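Local structure of RagB/SusD family nutrient uptake outer membrane protein (Bacteroides thetaiotaomicron, 7KV2) at residues L150-Y155 against E188-S193; M222-I227 against L241-E246; E226-Q231 against S235-A240; A412-T417 against L467-K472. The protein probably binds beta-glucan at the cell surface as a SusD-family outer membrane protein, helping the bacterium capture the glycan for uptake. One frame throughout, in Å; residues are numbered along the deposited sequence.

All four contacts are buried and lie on or at the ends of helices, and three of them are apolar. Interaction 1 joins helices 137-162 and 183-200 through a valine and a methionine. Interactions 2 and 3 both pair helix 217-231 with helix 237-249. Interaction 2 lies along the hairpin and uses two methionines and a T-shaped tyrosine pair; interaction 3 lies near the turn and centres on one valine. Met190 and Val191 of interaction 1 pack on helix 217-231, so the first three contacts form one continuous core. Interaction 4 differs: a buried glutamate-arginine salt bridge spans two helices of the SusD family region. Met229 of interaction 3 lies against its glutamate.

Interaction 1: residues L150-Y155 against E188-S193; sequences LRVFYY and EKMVTS
Val152 overlaps the backbone and the base of the side chain of Met190 on the facing helix. Its two methyls divide the work. CG1 sits 3.8 Å from Met190 CB. CG2 lies against the next turn, 3.6 Å from Ser193 CB, and also touches the carbonyl oxygen of Met190. This split follows from the torsion of Val152: CG1 stands anti to the backbone N (chi1 177°), while CG2 lies beside it. The helices come close here, with the CA atoms of Val152 and Met190 5.4 Å apart.

Met190 passes obliquely across Val152 and then bends at chi3 (60°). The bend carries its methyl CE to 3.9 Å from Val152 O. Its sulfur, SD, lies 4.1 Å from Tyr155 CB, one turn further along. The rest of Tyr155 leads away from this helix, and its OH is hydrogen-bonded to the carbonyl oxygen of Phe168. An alanine in place of Met190 would probably open a gap beside Val152 and leave Tyr155 CB without its sulfur neighbour.

The contact between the segments is apolar. Met190 also touches Asn156 and Trp159 further along helix 137-162, and Ile227 of helix 217-231. Val152 reaches Leu223 of that same third helix. The two short segments run nearly antiparallel, at 151°, with their axes 9.6 Å apart. Such antiparallel packing of successive helices is characteristic of the tetratricopeptide-like helical scaffold of SusD-family proteins.

Interaction 2: residues M222-I227 against L241-E246; sequences MLYAEI and LKYMEE. With EDO (1,2-ethanediol), chain E.
This contact belongs to the antiparallel helical hairpin formed by helices 217-231 and 237-249, part of the tetratricopeptide-like scaffold of the SusD family. Two pairs of like side chains fill it. Tyr224 and Tyr243 make a T-shaped stack. The edge of Tyr243 points at the face of Tyr224, and its CE2 stands 3.9 Å above the ring plane, over the centre. The centroids are 5.2 Å apart and the planes meet at 72°. The first torsion of Tyr224 swings CG to the far side from its backbone N and carries the ring across to the second helix.

The other pair is Met222 and Met244, whose chains cross at about a right angle. Their sulfurs meet, SD of Met222 lying 3.6 Å from SD of Met244. The CB of Met222 points away from the second helix, but the bend at chi2 (-61°) brings its sulfur back to the contact; the bend at chi3 only sets CE. Met244 is bent at the same two torsions. Its CE lies 3.9 Å from Ala225 CB, which also comes close to the sulfur of Met244. The short axes run 9.6 Å apart at 146°.

Glu226 faces elsewhere and accepts a hydrogen bond from a 1,2-ethanediol, probably from the crystallisation liquor; it also pairs with Lys160. Tyr243 also stacks on Tyr221 of helix 217-231. Around the pair, Tyr224 rests on Val191 and Leu194 of helix 183-200. Met222, Ala225 and Met244 meet helix 405-417, and Leu223 faces helix 137-162.

Interaction 3: residues E226-Q231 against S235-A240; sequences EIVMYQ and SRYSTA. With EDO (1,2-ethanediol), chain E.
Val228 is the centre of this contact, and its two methyls touch different partners. CG1 lies 3.7 Å from Tyr237 CD1, at the edge of the ring and near its plane. It also sits 3.8 Å from Arg236 CB. CG2 meets the same CB and then Arg236 CD at 4.1 Å, so the arginine chain crosses the valine at about a right angle. With chi1 of Val228 at 165°, CG1 points away from the backbone N, which turns this methyl to Tyr237 and, more loosely, to Ala240 CB at 4.4 Å. The Tyr237 ring also meets the backbone: Val228 O lies in the ring plane at the edge of Tyr237, 3.9 Å from CE1.

These residues sit where helix 217-231 turns back into helix 237-249. This is the closed end of the helical hairpin, in the tetratricopeptide-like fold of the SusD family. Only three residues separate the two segments. Arg236 lies in a short 3-10 segment that precedes the second helix, and Tyr237 begins the helix itself.

A second shell fixes these groups. Arg236 runs extended from CG to NE past Val228, which takes its charged end away from the valine. There its NH1 forms a salt bridge with Asp233 in the turn, and its NE forms another with Glu195 of helix 183-200. The hydroxyl of Tyr237 makes a weak hydrogen bond with Asn232. Tyr187 of helix 183-200 packs on Val228. Leu415 of helix 405-417 touches both Tyr237 and Ala240, while Met229 lies against Asn411 and Glu414 of that helix.

Interaction 4: residues A412-T417 against L467-K472; sequences AAELIT and LIRTGK
Glu414 and Arg469 form a salt bridge with two hydrogen bonds. Arg469 grips the carboxylate end-on, one nitrogen to each oxygen. NH1 donates to Glu414 OE2 at 2.8 Å, with an N-H...O angle of 171°. NH2 donates to Glu414 OE1 at 2.9 Å and is nearly as straight. Both oxygens lie close to the guanidinium plane, and OE1 is met on its syn lone pair. NH1 approaches OE2 from the syn side too, but tilted out of the carboxylate plane. The two flat groups are nearly coplanar, 22° apart. The two-point grip should limit rotation of either one.

The chains come from opposite directions. The nearest CA pair across the segments, Glu414 and Thr470, is 10.9 Å apart; the backbones stay distant and two extended side chains bridge them. Arg469 starts with CG between its backbone N and carbonyl carbon (chi1 73°).

Both residues are buried, and each charge has a second partner. Arg418 binds Glu414 OE2, and Asp466 binds Arg469 NE. A glutamine here, neutral and with an NH2 in place of one oxygen, would probably leave Arg469 without its opposite charge on this side and with at most one of the two bonds.

Thr470 CG2 lies 4.0 Å above one face of the guanidinium, toward its rim. Met229 of helix 217-231 touches both charged side chains. Beyond Arg469, Gly471 has a positive phi; Gly471 N bonds to Ile468 O and Lys472 N to Leu467 O. The arrangement is a buried inter-helix salt bridge beside a Schellman motif, within the SusD family region.

Interaction 1: residues L150-Y155 against E188-S193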
# COMPACT_ATOMS: atom_id res chain seq x y z
N LEU A 150 -13.68 -1.17 6.78
CA LEU A 150 -13.03 -2.17 5.89
C LEU A 150 -13.68 -2.13 4.52
O LEU A 150 -12.98 -2.25 3.50
CB LEU A 150 -13.11 -3.57 6.49
CG LEU A 150 -12.17 -3.84 7.67
CD1 LEU A 150 -12.53 -5.17 8.31
CD2 LEU A 150 -10.69 -3.87 7.24
N ARG A 151 -15.00 -1.95 4.46
CA ARG A 151 -15.67 -2.00 3.14
C ARG A 151 -15.17 -0.84 2.28
O ARG A 151 -14.93 -1.06 1.11
CB ARG A 151 -17.19 -1.94 3.30
CG ARG A 151 -17.92 -2.18 1.99
CD ARG A 151 -19.40 -2.55 2.24
NE ARG A 151 -20.10 -1.42 2.82
CZ ARG A 151 -21.26 -1.50 3.50
NH1 ARG A 151 -21.85 -2.66 3.69
NH2 ARG A 151 -21.81 -0.41 3.98
N VAL A 152 -15.02 0.36 2.84
CA VAL A 152 -14.50 1.56 2.13
C VAL A 152 -13.04 1.28 1.73
O VAL A 152 -12.66 1.66 0.60
CB VAL A 152 -14.66 2.83 2.97
CG1 VAL A 152 -14.05 4.05 2.27
CG2 VAL A 152 -16.13 3.12 3.29
N PHE A 153 -12.29 0.63 2.61
CA PHE A 153 -10.84 0.28 2.36
C PHE A 153 -10.77 -0.63 1.12
O PHE A 153 -10.00 -0.37 0.17
CB PHE A 153 -10.20 -0.31 3.63
CG PHE A 153 -8.69 -0.43 3.53
CD1 PHE A 153 -8.09 -1.46 2.85
CD2 PHE A 153 -7.88 0.61 3.98
CE1 PHE A 153 -6.71 -1.53 2.71
CE2 PHE A 153 -6.51 0.56 3.81
CZ PHE A 153 -5.92 -0.52 3.19
N TYR A 154 -11.64 -1.62 1.01
CA TYR A 154 -11.63 -2.55 -0.14
C TYR A 154 -12.14 -1.83 -1.41
O TYR A 154 -11.57 -2.08 -2.51
CB TYR A 154 -12.44 -3.80 0.21
CG TYR A 154 -11.90 -4.66 1.31
CD1 TYR A 154 -10.64 -5.24 1.21
CD2 TYR A 154 -12.68 -5.01 2.40
CE1 TYR A 154 -10.17 -6.12 2.17
CE2 TYR A 154 -12.21 -5.85 3.39
CZ TYR A 154 -10.94 -6.41 3.28
OH TYR A 154 -10.46 -7.29 4.21
N TYR A 155 -13.19 -0.99 -1.30
CA TYR A 155 -13.70 -0.21 -2.45
C TYR A 155 -12.64 0.77 -2.95
O TYR A 155 -12.54 0.99 -4.13
CB TYR A 155 -15.00 0.54 -2.12
CG TYR A 155 -16.21 -0.31 -2.35
CD1 TYR A 155 -16.46 -0.82 -3.60
CD2 TYR A 155 -17.11 -0.60 -1.34
CE1 TYR A 155 -17.56 -1.63 -3.86
CE2 TYR A 155 -18.22 -1.40 -1.59
CZ TYR A 155 -18.44 -1.93 -2.85
OH TYR A 155 -19.52 -2.73 -3.13
N GLU A 188 -18.74 9.18 -3.49
CA GLU A 188 -19.88 9.64 -2.68
C GLU A 188 -20.28 8.56 -1.67
O GLU A 188 -20.45 8.95 -0.52
CB GLU A 188 -21.05 10.03 -3.59
CG GLU A 188 -20.83 11.38 -4.23
CD GLU A 188 -20.72 12.55 -3.27
OE1 GLU A 188 -21.36 12.49 -2.18
OE2 GLU A 188 -19.99 13.52 -3.61
N LYS A 189 -20.43 7.31 -2.10
CA LYS A 189 -20.80 6.20 -1.19
C LYS A 189 -19.68 6.03 -0.14
O LYS A 189 -19.98 5.83 1.07
CB LYS A 189 -20.98 4.90 -1.95
CG LYS A 189 -22.07 4.88 -3.01
CD LYS A 189 -23.46 4.78 -2.47
CE LYS A 189 -24.46 4.50 -3.57
NZ LYS A 189 -25.79 5.03 -3.21
N MET A 190 -18.42 6.05 -0.61
CA MET A 190 -17.25 5.83 0.29
C MET A 190 -17.19 6.91 1.37
O MET A 190 -17.12 6.58 2.57
CB MET A 190 -15.96 5.81 -0.53
CG MET A 190 -15.85 4.54 -1.35
SD MET A 190 -14.53 4.61 -2.61
CE MET A 190 -13.05 4.87 -1.63
N VAL A 191 -17.16 8.18 0.98
CA VAL A 191 -16.95 9.26 1.96
C VAL A 191 -18.12 9.33 2.95
O VAL A 191 -17.87 9.52 4.15
CB VAL A 191 -16.62 10.60 1.28
CG1 VAL A 191 -17.83 11.28 0.65
CG2 VAL A 191 -15.94 11.51 2.28
N THR A 192 -19.36 9.11 2.49
CA THR A 192 -20.55 9.11 3.38
C THR A 192 -20.44 7.96 4.39
O THR A 192 -20.73 8.19 5.56
CB THR A 192 -21.86 9.05 2.57
OG1 THR A 192 -21.88 10.23 1.78
CG2 THR A 192 -23.09 9.01 3.44
N SER A 193 -20.02 6.76 3.97
CA SER A 193 -19.79 5.60 4.87
C SER A 193 -18.76 5.95 5.96
O SER A 193 -18.99 5.62 7.12
CB SER A 193 -19.35 4.38 4.11
OG SER A 193 -20.42 3.84 3.35

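Interaction 2: residues M222-I227 against L241-E246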
# COMPACT_ATOMS: atom_id res chain seq x y z
N MET A 222 -7.18 8.68 8.31
CA MET A 222 -6.19 8.64 7.20
C MET A 222 -6.86 8.21 5.89
O MET A 222 -6.51 8.75 4.85
CB MET A 222 -5.01 7.74 7.55
CG MET A 222 -4.11 8.31 8.66
SD MET A 222 -3.35 9.90 8.25
CE MET A 222 -2.02 9.33 7.17
N LEU A 223 -7.72 7.19 5.93
CA LEU A 223 -8.47 6.73 4.73
C LEU A 223 -9.38 7.87 4.22
O LEU A 223 -9.45 8.10 2.99
CB LEU A 223 -9.24 5.47 5.12
CG LEU A 223 -10.08 4.86 4.00
CD1 LEU A 223 -9.24 4.57 2.78
CD2 LEU A 223 -10.78 3.60 4.48
N TYR A 224 -9.96 8.64 5.13
CA TYR A 224 -10.82 9.81 4.80
C TYR A 224 -9.96 10.84 4.04
O TYR A 224 -10.28 11.23 2.89
CB TYR A 224 -11.48 10.33 6.08
CG TYR A 224 -12.30 11.58 5.89
CD1 TYR A 224 -11.70 12.83 5.82
CD2 TYR A 224 -13.67 11.51 5.72
CE1 TYR A 224 -12.45 13.99 5.68
CE2 TYR A 224 -14.43 12.67 5.56
CZ TYR A 224 -13.83 13.90 5.54
OH TYR A 224 -14.57 15.03 5.36
N ALA A 225 -8.80 11.22 4.61
CA ALA A 225 -7.89 12.20 3.98
C ALA A 225 -7.45 11.69 2.61
O ALA A 225 -7.38 12.50 1.63
CB ALA A 225 -6.70 12.47 4.88
N GLU A 226 -7.14 10.39 2.53
CA GLU A 226 -6.69 9.73 1.29
C GLU A 226 -7.72 9.94 0.18
O GLU A 226 -7.34 10.44 -0.91
CB GLU A 226 -6.43 8.25 1.48
CG GLU A 226 -5.99 7.59 0.18
CD GLU A 226 -5.47 6.16 0.28
OE1 GLU A 226 -5.18 5.66 1.41
OE2 GLU A 226 -5.41 5.54 -0.76
N ILE A 227 -8.98 9.56 0.42
CA ILE A 227 -9.99 9.57 -0.68
C ILE A 227 -10.42 11.03 -0.97
O ILE A 227 -10.58 11.39 -2.18
CB ILE A 227 -11.15 8.59 -0.38
CG1 ILE A 227 -12.05 9.06 0.76
CG2 ILE A 227 -10.63 7.18 -0.13
CD1 ILE A 227 -13.31 8.27 0.87
N LEU A 241 -8.27 18.19 7.39
CA LEU A 241 -7.20 18.85 8.16
C LEU A 241 -7.46 18.71 9.66
O LEU A 241 -6.54 18.35 10.38
CB LEU A 241 -7.07 20.33 7.75
CG LEU A 241 -6.07 21.13 8.57
CD1 LEU A 241 -4.66 20.53 8.50
CD2 LEU A 241 -6.04 22.56 8.10
N LYS A 242 -8.68 19.02 10.11
CA LYS A 242 -9.06 18.84 11.54
C LYS A 242 -8.72 17.40 12.01
O LYS A 242 -8.17 17.23 13.11
CB LYS A 242 -10.54 19.21 11.66
CG LYS A 242 -11.27 18.75 12.90
CD LYS A 242 -12.76 19.10 12.80
CE LYS A 242 -13.69 18.11 13.45
NZ LYS A 242 -13.91 18.47 14.87
N TYR A 243 -9.00 16.39 11.20
CA TYR A 243 -8.69 14.96 11.54
C TYR A 243 -7.18 14.72 11.63
O TYR A 243 -6.73 14.03 12.59
CB TYR A 243 -9.37 14.02 10.54
CG TYR A 243 -10.87 14.05 10.59
CD1 TYR A 243 -11.58 14.48 11.71
CD2 TYR A 243 -11.59 13.57 9.52
CE1 TYR A 243 -12.96 14.45 11.75
CE2 TYR A 243 -12.98 13.55 9.54
CZ TYR A 243 -13.66 14.01 10.65
OH TYR A 243 -15.02 13.94 10.62
N MET A 244 -6.41 15.25 10.69
CA MET A 244 -4.93 15.16 10.76
C MET A 244 -4.46 15.82 12.06
O MET A 244 -3.61 15.26 12.78
CB MET A 244 -4.30 15.81 9.53
CG MET A 244 -4.66 15.16 8.19
SD MET A 244 -4.32 13.35 8.11
CE MET A 244 -5.89 12.69 8.67
N GLU A 245 -5.03 16.98 12.41
CA GLU A 245 -4.62 17.71 13.63
C GLU A 245 -4.94 16.88 14.87
O GLU A 245 -4.18 16.98 15.84
CB GLU A 245 -5.28 19.10 13.64
CG GLU A 245 -4.74 20.06 12.59
CD GLU A 245 -3.35 20.62 12.83
OE1 GLU A 245 -2.62 20.07 13.68
OE2 GLU A 245 -3.00 21.60 12.15
N GLU A 246 -6.02 16.10 14.87
CA GLU A 246 -6.38 15.25 16.04
C GLU A 246 -5.32 14.16 16.25
O GLU A 246 -4.93 13.93 17.38
CB GLU A 246 -7.75 14.61 15.82
CG GLU A 246 -8.88 15.59 16.08
CD GLU A 246 -10.26 14.97 15.99
OE1 GLU A 246 -10.37 13.76 16.22
OE2 GLU A 246 -11.22 15.71 15.66
C1 EDO E . -4.77 2.47 -2.04
O1 EDO E . -4.01 2.14 -3.19
C2 EDO E . -3.97 2.68 -0.81
O2 EDO E . -4.70 2.75 0.43

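Interaction 3: residues E226-Q231 against S235-A240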
# COMPACT_ATOMS: atom_id res chain seq x y z
N GLU A 226 -7.14 10.39 2.53
CA GLU A 226 -6.69 9.73 1.29
C GLU A 226 -7.72 9.94 0.18
O GLU A 226 -7.34 10.44 -0.91
CB GLU A 226 -6.43 8.25 1.48
CG GLU A 226 -5.99 7.59 0.18
CD GLU A 226 -5.47 6.16 0.28
OE1 GLU A 226 -5.18 5.66 1.41
OE2 GLU A 226 -5.41 5.54 -0.76
N ILE A 227 -8.98 9.56 0.42
CA ILE A 227 -9.99 9.57 -0.68
C ILE A 227 -10.42 11.03 -0.97
O ILE A 227 -10.58 11.39 -2.18
CB ILE A 227 -11.15 8.59 -0.38
CG1 ILE A 227 -12.05 9.06 0.76
CG2 ILE A 227 -10.63 7.18 -0.13
CD1 ILE A 227 -13.31 8.27 0.87
N VAL A 228 -10.52 11.87 0.05
CA VAL A 228 -10.83 13.33 -0.07
C VAL A 228 -9.77 13.98 -0.97
O VAL A 228 -10.14 14.73 -1.92
CB VAL A 228 -10.93 14.04 1.28
CG1 VAL A 228 -10.88 15.54 1.14
CG2 VAL A 228 -12.16 13.61 2.05
N MET A 229 -8.49 13.66 -0.73
CA MET A 229 -7.42 14.34 -1.49
C MET A 229 -7.34 13.75 -2.89
O MET A 229 -7.12 14.54 -3.84
CB MET A 229 -6.08 14.26 -0.75
CG MET A 229 -6.12 15.08 0.53
SD MET A 229 -4.71 14.75 1.66
CE MET A 229 -3.50 15.73 0.80
N TYR A 230 -7.56 12.45 -3.06
CA TYR A 230 -7.46 11.87 -4.42
C TYR A 230 -8.61 12.42 -5.30
O TYR A 230 -8.45 12.55 -6.51
CB TYR A 230 -7.49 10.35 -4.43
CG TYR A 230 -7.09 9.79 -5.77
CD1 TYR A 230 -5.81 10.00 -6.26
CD2 TYR A 230 -7.98 9.12 -6.58
CE1 TYR A 230 -5.43 9.54 -7.51
CE2 TYR A 230 -7.61 8.63 -7.83
CZ TYR A 230 -6.33 8.87 -8.31
OH TYR A 230 -5.93 8.39 -9.52
N GLN A 231 -9.76 12.68 -4.68
CA GLN A 231 -10.98 13.19 -5.37
C GLN A 231 -10.83 14.68 -5.68
O GLN A 231 -11.60 15.17 -6.51
CB GLN A 231 -12.20 12.98 -4.47
CG GLN A 231 -13.52 13.45 -5.10
CD GLN A 231 -13.90 12.62 -6.30
OE1 GLN A 231 -13.34 11.56 -6.55
NE2 GLN A 231 -14.91 13.08 -7.05
N SER A 235 -14.33 20.66 -0.75
CA SER A 235 -15.43 20.86 0.23
C SER A 235 -15.12 20.11 1.54
O SER A 235 -15.75 20.42 2.57
CB SER A 235 -16.75 20.45 -0.34
OG SER A 235 -16.94 19.06 -0.20
N ARG A 236 -14.18 19.15 1.53
CA ARG A 236 -13.94 18.31 2.73
C ARG A 236 -12.51 18.49 3.24
O ARG A 236 -12.16 17.78 4.20
CB ARG A 236 -14.26 16.86 2.40
CG ARG A 236 -15.74 16.54 2.52
CD ARG A 236 -15.98 15.07 2.36
NE ARG A 236 -17.39 14.79 2.57
CZ ARG A 236 -18.35 14.95 1.66
NH1 ARG A 236 -18.07 15.38 0.44
NH2 ARG A 236 -19.59 14.66 1.98
N TYR A 237 -11.73 19.41 2.66
CA TYR A 237 -10.32 19.66 3.04
C TYR A 237 -10.19 20.12 4.50
O TYR A 237 -9.28 19.65 5.23
CB TYR A 237 -9.67 20.66 2.08
CG TYR A 237 -9.28 20.15 0.72
CD1 TYR A 237 -9.54 18.85 0.29
CD2 TYR A 237 -8.68 21.01 -0.19
CE1 TYR A 237 -9.16 18.42 -0.97
CE2 TYR A 237 -8.30 20.59 -1.45
CZ TYR A 237 -8.53 19.30 -1.84
OH TYR A 237 -8.20 18.93 -3.10
N SER A 238 -11.07 21.02 4.96
CA SER A 238 -11.01 21.58 6.33
C SER A 238 -11.27 20.48 7.35
O SER A 238 -10.61 20.52 8.40
CB SER A 238 -11.99 22.72 6.54
OG SER A 238 -11.46 23.90 5.97
N THR A 239 -12.22 19.59 7.07
CA THR A 239 -12.53 18.39 7.92
C THR A 239 -11.32 17.43 7.93
O THR A 239 -10.86 17.02 9.02
CB THR A 239 -13.80 17.71 7.44
OG1 THR A 239 -14.82 18.70 7.54
CG2 THR A 239 -14.17 16.49 8.26
N ALA A 240 -10.79 17.12 6.75
CA ALA A 240 -9.60 16.25 6.63
C ALA A 240 -8.45 16.86 7.44
O ALA A 240 -7.80 16.09 8.20
CB ALA A 240 -9.25 16.04 5.19
C1 EDO E . -4.77 2.47 -2.04
O1 EDO E . -4.01 2.14 -3.19
C2 EDO E . -3.97 2.68 -0.81
O2 EDO E . -4.70 2.75 0.43

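Interaction 4: residues A412-T417 against L467-K472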
# COMPACT_ATOMS: atom_id res chain seq x y z
N ALA A 412 -1.37 17.18 6.52
CA ALA A 412 -1.71 18.43 7.23
C ALA A 412 -0.97 19.61 6.57
O ALA A 412 -1.61 20.61 6.26
CB ALA A 412 -1.39 18.32 8.70
N ALA A 413 0.34 19.53 6.34
CA ALA A 413 1.09 20.60 5.64
C ALA A 413 0.38 20.93 4.31
O ALA A 413 0.11 22.13 4.03
CB ALA A 413 2.52 20.17 5.42
N GLU A 414 0.09 19.94 3.49
CA GLU A 414 -0.48 20.19 2.14
C GLU A 414 -1.85 20.86 2.29
O GLU A 414 -2.12 21.81 1.55
CB GLU A 414 -0.65 18.89 1.35
CG GLU A 414 -1.16 19.12 -0.03
CD GLU A 414 -1.23 17.90 -0.92
OE1 GLU A 414 -0.53 16.89 -0.59
OE2 GLU A 414 -1.93 17.98 -1.97
N LEU A 415 -2.70 20.34 3.18
CA LEU A 415 -4.08 20.86 3.37
C LEU A 415 -4.01 22.33 3.86
O LEU A 415 -4.78 23.16 3.32
CB LEU A 415 -4.86 19.96 4.33
CG LEU A 415 -5.23 18.59 3.75
CD1 LEU A 415 -5.80 17.66 4.81
CD2 LEU A 415 -6.17 18.75 2.59
N ILE A 416 -3.11 22.63 4.78
CA ILE A 416 -2.89 24.03 5.27
C ILE A 416 -2.48 24.88 4.06
O ILE A 416 -3.12 25.94 3.81
CB ILE A 416 -1.88 24.11 6.43
CG1 ILE A 416 -2.38 23.37 7.68
CG2 ILE A 416 -1.52 25.57 6.75
CD1 ILE A 416 -1.29 23.03 8.65
N THR A 417 -1.50 24.41 3.29
CA THR A 417 -0.98 25.19 2.14
C THR A 417 -2.09 25.39 1.11
O THR A 417 -2.02 26.41 0.41
CB THR A 417 0.27 24.54 1.56
OG1 THR A 417 1.25 24.73 2.58
CG2 THR A 417 0.69 25.19 0.26
N LEU A 467 0.99 11.82 -8.04
CA LEU A 467 1.23 12.42 -9.38
C LEU A 467 -0.11 12.72 -10.05
O LEU A 467 -0.27 13.84 -10.60
CB LEU A 467 2.04 11.48 -10.27
CG LEU A 467 3.52 11.44 -9.91
CD1 LEU A 467 4.22 10.31 -10.63
CD2 LEU A 467 4.19 12.81 -10.14
N ILE A 468 -1.03 11.78 -10.00
CA ILE A 468 -2.31 11.92 -10.74
C ILE A 468 -3.09 13.07 -10.06
O ILE A 468 -3.52 13.96 -10.79
CB ILE A 468 -3.11 10.62 -10.81
CG1 ILE A 468 -2.43 9.59 -11.70
CG2 ILE A 468 -4.53 10.92 -11.27
CD1 ILE A 468 -3.06 8.23 -11.69
N ARG A 469 -3.26 13.05 -8.73
CA ARG A 469 -4.19 13.97 -8.02
C ARG A 469 -3.68 15.41 -8.05
O ARG A 469 -4.53 16.33 -7.89
CB ARG A 469 -4.45 13.54 -6.57
CG ARG A 469 -3.28 13.77 -5.62
CD ARG A 469 -3.52 13.08 -4.29
NE ARG A 469 -2.38 13.23 -3.42
CZ ARG A 469 -2.01 14.39 -2.82
NH1 ARG A 469 -2.73 15.48 -2.96
NH2 ARG A 469 -0.93 14.44 -2.06
N THR A 470 -2.37 15.61 -8.22
CA THR A 470 -1.74 16.97 -8.23
C THR A 470 -1.57 17.49 -9.66
O THR A 470 -1.03 18.58 -9.81
CB THR A 470 -0.38 16.95 -7.51
OG1 THR A 470 0.49 16.06 -8.22
CG2 THR A 470 -0.52 16.55 -6.07
N GLY A 471 -1.94 16.70 -10.67
CA GLY A 471 -1.84 17.06 -12.10
C GLY A 471 -0.42 16.94 -12.64
O GLY A 471 -0.10 17.57 -13.68
N LYS A 472 0.44 16.17 -12.01
CA LYS A 472 1.87 16.14 -12.41
C LYS A 472 2.15 14.94 -13.30
O LYS A 472 3.21 14.91 -13.88
CB LYS A 472 2.75 16.12 -11.17
CG LYS A 472 2.80 17.43 -10.39
CD LYS A 472 3.72 17.31 -9.18
CE LYS A 472 3.68 18.54 -8.30
NZ LYS A 472 4.05 19.74 -9.08